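Local coordinates for protein collagen adhesin (Enterococcus faecalis, PDB 2OKM) that probably binds collagen at the enterococcal cell surface, this chain being the collagen-binding N2 subdomain of a larger wall-anchored adhesin, at residues A[31-36]-A[92-97]; A[37-42]-A[124-129]. All coordinates share one frame; numbering follows the deposited sequence.

Interaction 1 of 2, residues A[31-36]-A[92-97]; sequences SDVTED and FYRDKA
Arg94 turns its CG away from the backbone N (chi1 -164°) and bends at the next bond (chi2 -74°), which lays its side chain back along the backbone of residues 33-35, while a chi1 of -63° sets the carboxylate of Asp36 beside the backbone of Arg94. Two hydrogen bonds result. Arg94 NE donates to Val33 O at 2.8 Å, reaching it from outside the carbonyl plane. At the other end Arg94 N gives its hydrogen to Asp36 OD1 at 2.9 Å, on the anti side of the carboxylate and tilted from its plane; the acidic side chain thereby takes up a backbone N-H where the chain enters the turn around 94-97. Between these bonds the aliphatic part of Arg94 lies against the peptide chain, CG coming 3.6 Å from Glu35 N, and Thr34 O sits above one face of the guanidinium. A water in the guanidinium plane accepts from Arg94 NH2 at 2.9 Å and donates to both Asp32 OD1 and Val33 O. Because NE is bonded to Val33 O and NH2 to this water, the rotation of the guanidinium is probably fixed. Elsewhere in the contact, Val33 CG2 packs on Ala97 CB at 4.1 Å, and Asp36 OD2 lies at the edge of the Tyr93 ring. Asp32 and Asp36 also form salt bridges, with Arg98 and Arg91 respectively. The contact thus joins the loop leading into strand 37-43 to the short helix following strand 87-92, with Ala97 and Phe92 packing against Phe102 of strand 101-110 in the other sheet.

Interaction 2 of 2, residues A[37-42]-A[124-129]; sequences ISIADR and YDINYQ
Strands 37-42 and 124-128 are paired by four backbone hydrogen bonds, running antiparallel with their axes 4.6 Å apart. Ser38 and Asn127 exchange N-H and C=O, as do Ala40 and Asp125; the Ala40 N to Asp125 O bond measures 2.8 Å. CA-H...O contacts supplement this ladder, among them Ile126 CA to Ser38 O at 3.2 Å.

Largely apolar packing occupies the face bearing Ile37, Ile39 and Ile126. The extended side chain of Ile126 (chi1 -175°) carries its CD1 alongside both isoleucines of the partner strand, 3.7 Å from Ile37 CG2 and from Ile39 CG1. Phe6 and Phe7 add to this layer, and Asp41, on the same face, is bonded to Asn122.

The other face, with Ser38, Ala40, Asp125 and Asn127, is more polar. Ala40 CB meets Asp125 CB at 4.1 Å, and a water bridges Ser38 O and Asn127 ND2, accepting from the amide at 2.9 Å. Asn127 OD1 is held by Asn137 of the adjoining strand.

Strand 37-43 is the central strand of a five-stranded antiparallel sheet, and a largely apolar inner face with a more polar outer one is characteristic of a beta sandwich, consistent with the immunoglobulin-like fold of collagen-binding adhesin domains.

Overall arrangement
From the N terminus the chain passes through strand 19-26 and enters residues 31-36, which run directly into strand 37-42. Interaction 1 closes the first loop when the chain, having built several strands of both sheets, returns at 92-97. Interaction 2 closes a longer one at 124-129. Since 37-42 lies within the first loop and 124-129 beyond it, the two closures cross. Their centres are 13 Å apart and they touch through backbone: Phe92 N reaches Ile37 O, and Thr34 N reaches Gln129 O, both probable hydrogen bonds. In the sheet, strand 37-43 lies between strands 87-92 and 119-128, while interaction 1 joins the loop and the short helix at one end of that sheet.

Interaction 1 of 2, residues A[31-36]-A[92-97]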
ATOM      1  N   SER A  31      -1.771  -6.142 -14.730  1.00 15.72           N
ATOM      2  CA  SER A  31      -1.105  -5.743 -15.965  1.00 15.63           C
ATOM      3  C   SER A  31       0.362  -6.144 -15.854  1.00 14.85           C
ATOM      4  O   SER A  31       0.847  -6.469 -14.774  1.00 14.22           O
ATOM      5  CB  SER A  31      -1.178  -4.226 -16.148  1.00 18.61           C
ATOM      6  OG  SER A  31      -2.516  -3.758 -16.144  1.00 22.04           O
ATOM      7  N   ASP A  32       1.065  -6.136 -16.977  1.00 15.15           N
ATOM      8  CA  ASP A  32       2.484  -6.452 -16.968  1.00 14.32           C
ATOM      9  C   ASP A  32       3.163  -5.152 -16.534  1.00 15.29           C
ATOM     10  O   ASP A  32       2.562  -4.081 -16.622  1.00 15.00           O
ATOM     11  CB  ASP A  32       2.949  -6.836 -18.379  1.00 15.13           C
ATOM     12  CG  ASP A  32       4.323  -7.481 -18.391  1.00 15.66           C
ATOM     13  OD1 ASP A  32       4.812  -7.810 -19.494  1.00 18.17           O
ATOM     14  OD2 ASP A  32       4.911  -7.671 -17.306  1.00 14.61           O
ATOM     15  N   VAL A  33       4.395  -5.246 -16.038  1.00 15.15           N
ATOM     16  CA  VAL A  33       5.160  -4.068 -15.634  1.00 15.96           C
ATOM     17  C   VAL A  33       6.574  -4.250 -16.174  1.00 16.45           C
ATOM     18  O   VAL A  33       7.040  -5.382 -16.311  1.00 16.04           O
ATOM     19  CB  VAL A  33       5.216  -3.898 -14.095  1.00 17.02           C
ATOM     20  CG1 VAL A  33       3.827  -3.581 -13.552  1.00 17.46           C
ATOM     21  CG2 VAL A  33       5.771  -5.156 -13.445  1.00 17.09           C
ATOM     22  N   THR A  34       7.251  -3.146 -16.484  1.00 17.23           N
ATOM     23  CA  THR A  34       8.606  -3.207 -17.032  1.00 18.76           C
ATOM     24  C   THR A  34       9.705  -2.822 -16.046  1.00 17.51           C
ATOM     25  O   THR A  34      10.892  -2.909 -16.365  1.00 18.10           O
ATOM     26  CB  THR A  34       8.741  -2.309 -18.276  1.00 21.09           C
ATOM     27  OG1 THR A  34       8.429  -0.956 -17.927  1.00 24.23           O
ATOM     28  CG2 THR A  34       7.799  -2.777 -19.373  1.00 23.31           C
ATOM     29  N   GLU A  35       9.309  -2.388 -14.854  1.00 15.77           N
ATOM     30  CA  GLU A  35      10.265  -2.010 -13.825  1.00 15.79           C
ATOM     31  C   GLU A  35       9.628  -2.220 -12.463  1.00 14.53           C
ATOM     32  O   GLU A  35       8.453  -2.588 -12.370  1.00 14.36           O
ATOM     33  CB  GLU A  35      10.674  -0.542 -13.971  1.00 17.06           C
ATOM     34  CG  GLU A  35       9.509   0.435 -13.950  1.00 21.96           C
ATOM     35  CD  GLU A  35       9.958   1.885 -13.896  1.00 24.54           C
ATOM     36  OE1 GLU A  35      10.978   2.220 -14.539  1.00 27.64           O
ATOM     37  OE2 GLU A  35       9.285   2.693 -13.222  1.00 25.33           O
ATOM     38  N   ASP A  36      10.408  -2.001 -11.411  1.00 13.43           N
ATOM     39  CA  ASP A  36       9.895  -2.154 -10.055  1.00 13.11           C
ATOM     40  C   ASP A  36       8.793  -1.126  -9.851  1.00 12.00           C
ATOM     41  O   ASP A  36       8.686  -0.157 -10.605  1.00 13.06           O
ATOM     42  CB  ASP A  36      10.974  -1.867  -9.004  1.00 13.57           C
ATOM     43  CG  ASP A  36      12.137  -2.835  -9.052  1.00 14.02           C
ATOM     44  OD1 ASP A  36      12.018  -3.920  -9.654  1.00 13.89           O
ATOM     45  OD2 ASP A  36      13.178  -2.502  -8.451  1.00 16.08           O
ATOM     46  N   PHE A  92       8.085  -3.065  -4.926  1.00  9.61           N
ATOM     47  CA  PHE A  92       7.685  -4.381  -5.420  1.00  9.19           C
ATOM     48  C   PHE A  92       8.612  -4.646  -6.597  1.00  9.30           C
ATOM     49  O   PHE A  92       8.641  -3.864  -7.555  1.00  9.56           O
ATOM     50  CB  PHE A  92       6.240  -4.366  -5.927  1.00  8.64           C
ATOM     51  CG  PHE A  92       5.227  -4.014  -4.878  1.00  8.72           C
ATOM     52  CD1 PHE A  92       4.549  -5.010  -4.185  1.00 10.58           C
ATOM     53  CD2 PHE A  92       4.956  -2.682  -4.582  1.00 10.24           C
ATOM     54  CE1 PHE A  92       3.612  -4.686  -3.210  1.00  9.46           C
ATOM     55  CE2 PHE A  92       4.020  -2.346  -3.608  1.00 10.91           C
ATOM     56  CZ  PHE A  92       3.348  -3.349  -2.921  1.00  9.99           C
ATOM     57  N   TYR A  93       9.379  -5.730  -6.530  1.00  9.55           N
ATOM     58  CA  TYR A  93      10.301  -6.045  -7.614  1.00 10.15           C
ATOM     59  C   TYR A  93       9.558  -6.448  -8.885  1.00 11.28           C
ATOM     60  O   TYR A  93       8.531  -7.123  -8.841  1.00 10.89           O
ATOM     61  CB  TYR A  93      11.270  -7.152  -7.190  1.00 11.05           C
ATOM     62  CG  TYR A  93      12.096  -6.813  -5.964  1.00  9.35           C
ATOM     63  CD1 TYR A  93      12.608  -5.528  -5.776  1.00 11.82           C
ATOM     64  CD2 TYR A  93      12.386  -7.784  -5.006  1.00 12.11           C
ATOM     65  CE1 TYR A  93      13.390  -5.219  -4.660  1.00 11.76           C
ATOM     66  CE2 TYR A  93      13.169  -7.483  -3.887  1.00 12.30           C
ATOM     67  CZ  TYR A  93      13.665  -6.202  -3.723  1.00 12.20           C
ATOM     68  OH  TYR A  93      14.429  -5.896  -2.617  1.00 14.57           O
ATOM     69  N   ARG A  94      10.102  -6.018 -10.016  1.00 11.03           N
ATOM     70  CA  ARG A  94       9.525  -6.267 -11.331  1.00 11.48           C
ATOM     71  C   ARG A  94       9.011  -7.679 -11.604  1.00 11.51           C
ATOM     72  O   ARG A  94       7.827  -7.874 -11.887  1.00 10.37           O
ATOM     73  CB  ARG A  94      10.557  -5.888 -12.401  1.00 12.85           C
ATOM     74  CG  ARG A  94      10.022  -5.723 -13.818  1.00 15.56           C
ATOM     75  CD  ARG A  94       9.687  -7.044 -14.488  1.00 17.40           C
ATOM     76  NE  ARG A  94       9.380  -6.867 -15.909  1.00 18.04           N
ATOM     77  CZ  ARG A  94      10.279  -6.923 -16.886  1.00 19.69           C
ATOM     78  NH1 ARG A  94      11.555  -7.155 -16.609  1.00 20.28           N
ATOM     79  NH2 ARG A  94       9.901  -6.746 -18.148  1.00 19.67           N
ATOM     80  N   ASP A  95       9.897  -8.666 -11.529  1.00 11.82           N
ATOM     81  CA  ASP A  95       9.511 -10.032 -11.849  1.00 12.19           C
ATOM     82  C   ASP A  95       8.248 -10.593 -11.216  1.00 13.07           C
ATOM     83  O   ASP A  95       7.353 -11.053 -11.930  1.00 13.84           O
ATOM     84  CB  ASP A  95      10.673 -10.995 -11.595  1.00 13.12           C
ATOM     85  CG  ASP A  95      11.601 -11.103 -12.784  1.00 14.66           C
ATOM     86  OD1 ASP A  95      12.380 -12.077 -12.842  1.00 14.86           O
ATOM     87  OD2 ASP A  95      11.547 -10.213 -13.659  1.00 17.23           O
ATOM     88  N   LYS A  96       8.161 -10.567  -9.891  1.00 11.47           N
ATOM     89  CA  LYS A  96       6.982 -11.119  -9.244  1.00 11.47           C
ATOM     90  C   LYS A  96       5.771 -10.195  -9.259  1.00 12.01           C
ATOM     91  O   LYS A  96       4.678 -10.580  -8.832  1.00 11.91           O
ATOM     92  CB  LYS A  96       7.324 -11.578  -7.820  1.00 11.11           C
ATOM     93  CG  LYS A  96       8.233 -12.814  -7.817  1.00 12.32           C
ATOM     94  CD  LYS A  96       8.317 -13.501  -6.463  1.00 14.59           C
ATOM     95  CE  LYS A  96       9.181 -14.758  -6.561  1.00 18.89           C
ATOM     96  NZ  LYS A  96       9.188 -15.571  -5.311  1.00 21.29           N
ATOM     97  N   ALA A  97       5.953  -8.984  -9.778  1.00 10.66           N
ATOM     98  CA  ALA A  97       4.850  -8.035  -9.871  1.00 10.43           C
ATOM     99  C   ALA A  97       4.163  -8.146 -11.235  1.00 11.10           C
ATOM    100  O   ALA A  97       3.037  -7.685 -11.408  1.00 11.34           O
ATOM    101  CB  ALA A  97       5.352  -6.615  -9.648  1.00  9.96           C
TER
HETATM  102  O   HOH W   1       7.352  -6.328 -19.383  1.00 26.58           O

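Interaction 2 of 2, residues A[37-42]-A[124-129]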
ATOM      1  N   ILE A  37       7.978  -1.348  -8.828  1.00 10.85           N
ATOM      2  CA  ILE A  37       6.913  -0.420  -8.468  1.00 10.35           C
ATOM      3  C   ILE A  37       7.417   0.152  -7.152  1.00 10.73           C
ATOM      4  O   ILE A  37       7.689  -0.601  -6.220  1.00 11.49           O
ATOM      5  CB  ILE A  37       5.583  -1.143  -8.201  1.00 10.99           C
ATOM      6  CG1 ILE A  37       5.140  -1.905  -9.450  1.00 10.83           C
ATOM      7  CG2 ILE A  37       4.521  -0.125  -7.785  1.00 11.31           C
ATOM      8  CD1 ILE A  37       3.990  -2.865  -9.198  1.00 12.05           C
ATOM      9  N   SER A  38       7.547   1.473  -7.072  1.00 11.00           N
ATOM     10  CA  SER A  38       8.058   2.097  -5.856  1.00 12.11           C
ATOM     11  C   SER A  38       7.088   3.102  -5.267  1.00 11.61           C
ATOM     12  O   SER A  38       6.699   4.058  -5.930  1.00 13.04           O
ATOM     13  CB  SER A  38       9.392   2.791  -6.148  1.00 15.33           C
ATOM     14  OG  SER A  38      10.336   1.872  -6.667  1.00 21.48           O
ATOM     15  N   ILE A  39       6.711   2.880  -4.012  1.00 10.39           N
ATOM     16  CA  ILE A  39       5.785   3.762  -3.315  1.00 10.78           C
ATOM     17  C   ILE A  39       6.472   4.475  -2.158  1.00 11.52           C
ATOM     18  O   ILE A  39       7.142   3.843  -1.343  1.00 13.15           O
ATOM     19  CB  ILE A  39       4.595   2.969  -2.725  1.00 10.52           C
ATOM     20  CG1 ILE A  39       3.841   2.242  -3.838  1.00 11.42           C
ATOM     21  CG2 ILE A  39       3.666   3.915  -1.964  1.00 13.13           C
ATOM     22  CD1 ILE A  39       2.739   1.334  -3.329  1.00 12.28           C
ATOM     23  N   ALA A  40       6.319   5.797  -2.105  1.00 10.78           N
ATOM     24  CA  ALA A  40       6.866   6.591  -1.010  1.00 11.91           C
ATOM     25  C   ALA A  40       5.616   7.036  -0.264  1.00 11.85           C
ATOM     26  O   ALA A  40       4.806   7.799  -0.796  1.00 11.64           O
ATOM     27  CB  ALA A  40       7.627   7.799  -1.543  1.00 12.61           C
ATOM     28  N   ASP A  41       5.456   6.551   0.963  1.00 10.92           N
ATOM     29  CA  ASP A  41       4.273   6.862   1.755  1.00 10.39           C
ATOM     30  C   ASP A  41       4.540   7.740   2.974  1.00 11.01           C
ATOM     31  O   ASP A  41       5.428   7.454   3.774  1.00 10.66           O
ATOM     32  CB  ASP A  41       3.615   5.550   2.195  1.00 11.34           C
ATOM     33  CG  ASP A  41       2.213   5.749   2.721  1.00 11.19           C
ATOM     34  OD1 ASP A  41       2.054   6.431   3.754  1.00 10.02           O
ATOM     35  OD2 ASP A  41       1.273   5.218   2.092  1.00 11.19           O
ATOM     36  N   ARG A  42       3.759   8.811   3.103  1.00 11.26           N
ATOM     37  CA  ARG A  42       3.878   9.735   4.226  1.00 11.52           C
ATOM     38  C   ARG A  42       2.517   9.840   4.900  1.00 12.13           C
ATOM     39  O   ARG A  42       1.598  10.465   4.367  1.00 12.71           O
ATOM     40  CB  ARG A  42       4.333  11.111   3.739  1.00 13.93           C
ATOM     41  N   TYR A 124       0.909   9.634  -0.733  1.00 11.39           N
ATOM     42  CA  TYR A 124       1.848   8.753  -1.396  1.00 12.03           C
ATOM     43  C   TYR A 124       2.352   9.323  -2.709  1.00 13.42           C
ATOM     44  O   TYR A 124       1.747  10.221  -3.288  1.00 12.98           O
ATOM     45  CB  TYR A 124       1.198   7.379  -1.637  1.00 12.51           C
ATOM     46  CG  TYR A 124       0.046   7.410  -2.625  1.00 12.66           C
ATOM     47  CD1 TYR A 124       0.284   7.449  -3.999  1.00 11.00           C
ATOM     48  CD2 TYR A 124      -1.278   7.434  -2.187  1.00 12.12           C
ATOM     49  CE1 TYR A 124      -0.771   7.512  -4.916  1.00 13.88           C
ATOM     50  CE2 TYR A 124      -2.339   7.500  -3.097  1.00 12.41           C
ATOM     51  CZ  TYR A 124      -2.077   7.540  -4.455  1.00 13.94           C
ATOM     52  OH  TYR A 124      -3.118   7.635  -5.357  1.00 15.27           O
ATOM     53  N   ASP A 125       3.483   8.785  -3.146  1.00 13.28           N
ATOM     54  CA  ASP A 125       4.111   9.145  -4.411  1.00 13.78           C
ATOM     55  C   ASP A 125       4.502   7.779  -4.952  1.00 13.75           C
ATOM     56  O   ASP A 125       5.265   7.056  -4.321  1.00 14.06           O
ATOM     57  CB  ASP A 125       5.358   9.989  -4.183  1.00 17.58           C
ATOM     58  CG  ASP A 125       6.089  10.314  -5.477  1.00 24.19           C
ATOM     59  OD1 ASP A 125       7.338  10.423  -5.435  1.00 29.14           O
ATOM     60  OD2 ASP A 125       5.427  10.485  -6.529  1.00 28.28           O
ATOM     61  N   ILE A 126       3.957   7.405  -6.100  1.00 13.61           N
ATOM     62  CA  ILE A 126       4.282   6.099  -6.657  1.00 12.72           C
ATOM     63  C   ILE A 126       4.868   6.214  -8.053  1.00 12.39           C
ATOM     64  O   ILE A 126       4.415   7.016  -8.864  1.00 13.26           O
ATOM     65  CB  ILE A 126       3.038   5.176  -6.700  1.00 12.17           C
ATOM     66  CG1 ILE A 126       3.443   3.782  -7.184  1.00 11.41           C
ATOM     67  CG2 ILE A 126       1.969   5.769  -7.605  1.00 13.51           C
ATOM     68  CD1 ILE A 126       2.297   2.784  -7.184  1.00 11.46           C
ATOM     69  N   ASN A 127       5.900   5.414  -8.307  1.00 12.70           N
ATOM     70  CA  ASN A 127       6.575   5.371  -9.600  1.00 13.18           C
ATOM     71  C   ASN A 127       6.425   3.964 -10.164  1.00 13.14           C
ATOM     72  O   ASN A 127       6.642   2.984  -9.455  1.00 12.68           O
ATOM     73  CB  ASN A 127       8.067   5.686  -9.431  1.00 16.01           C
ATOM     74  CG  ASN A 127       8.333   7.166  -9.223  1.00 19.35           C
ATOM     75  OD1 ASN A 127       8.157   7.975 -10.139  1.00 23.04           O
ATOM     76  ND2 ASN A 127       8.754   7.530  -8.014  1.00 22.19           N
ATOM     77  N   TYR A 128       6.037   3.868 -11.432  1.00 12.38           N
ATOM     78  CA  TYR A 128       5.879   2.570 -12.081  1.00 13.30           C
ATOM     79  C   TYR A 128       5.895   2.740 -13.597  1.00 14.77           C
ATOM     80  O   TYR A 128       5.799   3.857 -14.102  1.00 14.56           O
ATOM     81  CB  TYR A 128       4.575   1.899 -11.627  1.00 14.31           C
ATOM     82  CG  TYR A 128       3.303   2.613 -12.039  1.00 13.12           C
ATOM     83  CD1 TYR A 128       2.695   2.348 -13.267  1.00 14.70           C
ATOM     84  CD2 TYR A 128       2.691   3.532 -11.187  1.00 15.67           C
ATOM     85  CE1 TYR A 128       1.503   2.979 -13.629  1.00 14.62           C
ATOM     86  CE2 TYR A 128       1.504   4.169 -11.542  1.00 16.06           C
ATOM     87  CZ  TYR A 128       0.915   3.885 -12.762  1.00 16.09           C
ATOM     88  OH  TYR A 128      -0.267   4.502 -13.104  1.00 17.93           O
ATOM     89  N   GLN A 129       6.030   1.634 -14.323  1.00 16.22           N
ATOM     90  CA  GLN A 129       6.050   1.695 -15.780  1.00 19.06           C
ATOM     91  C   GLN A 129       5.411   0.453 -16.385  1.00 20.11           C
ATOM     92  O   GLN A 129       5.760  -0.672 -16.030  1.00 18.75           O
ATOM     93  CB  GLN A 129       7.488   1.845 -16.292  1.00 20.85           C
ATOM     94  CG  GLN A 129       7.584   2.059 -17.800  1.00 23.67           C
ATOM     95  CD  GLN A 129       8.981   2.444 -18.260  1.00 24.86           C
ATOM     96  OE1 GLN A 129       9.211   2.671 -19.448  1.00 28.81           O
ATOM     97  NE2 GLN A 129       9.917   2.522 -17.322  1.00 26.81           N
TER
HETATM   98  O   HOH W   2       8.275   6.677  -5.321  1.00 21.36           O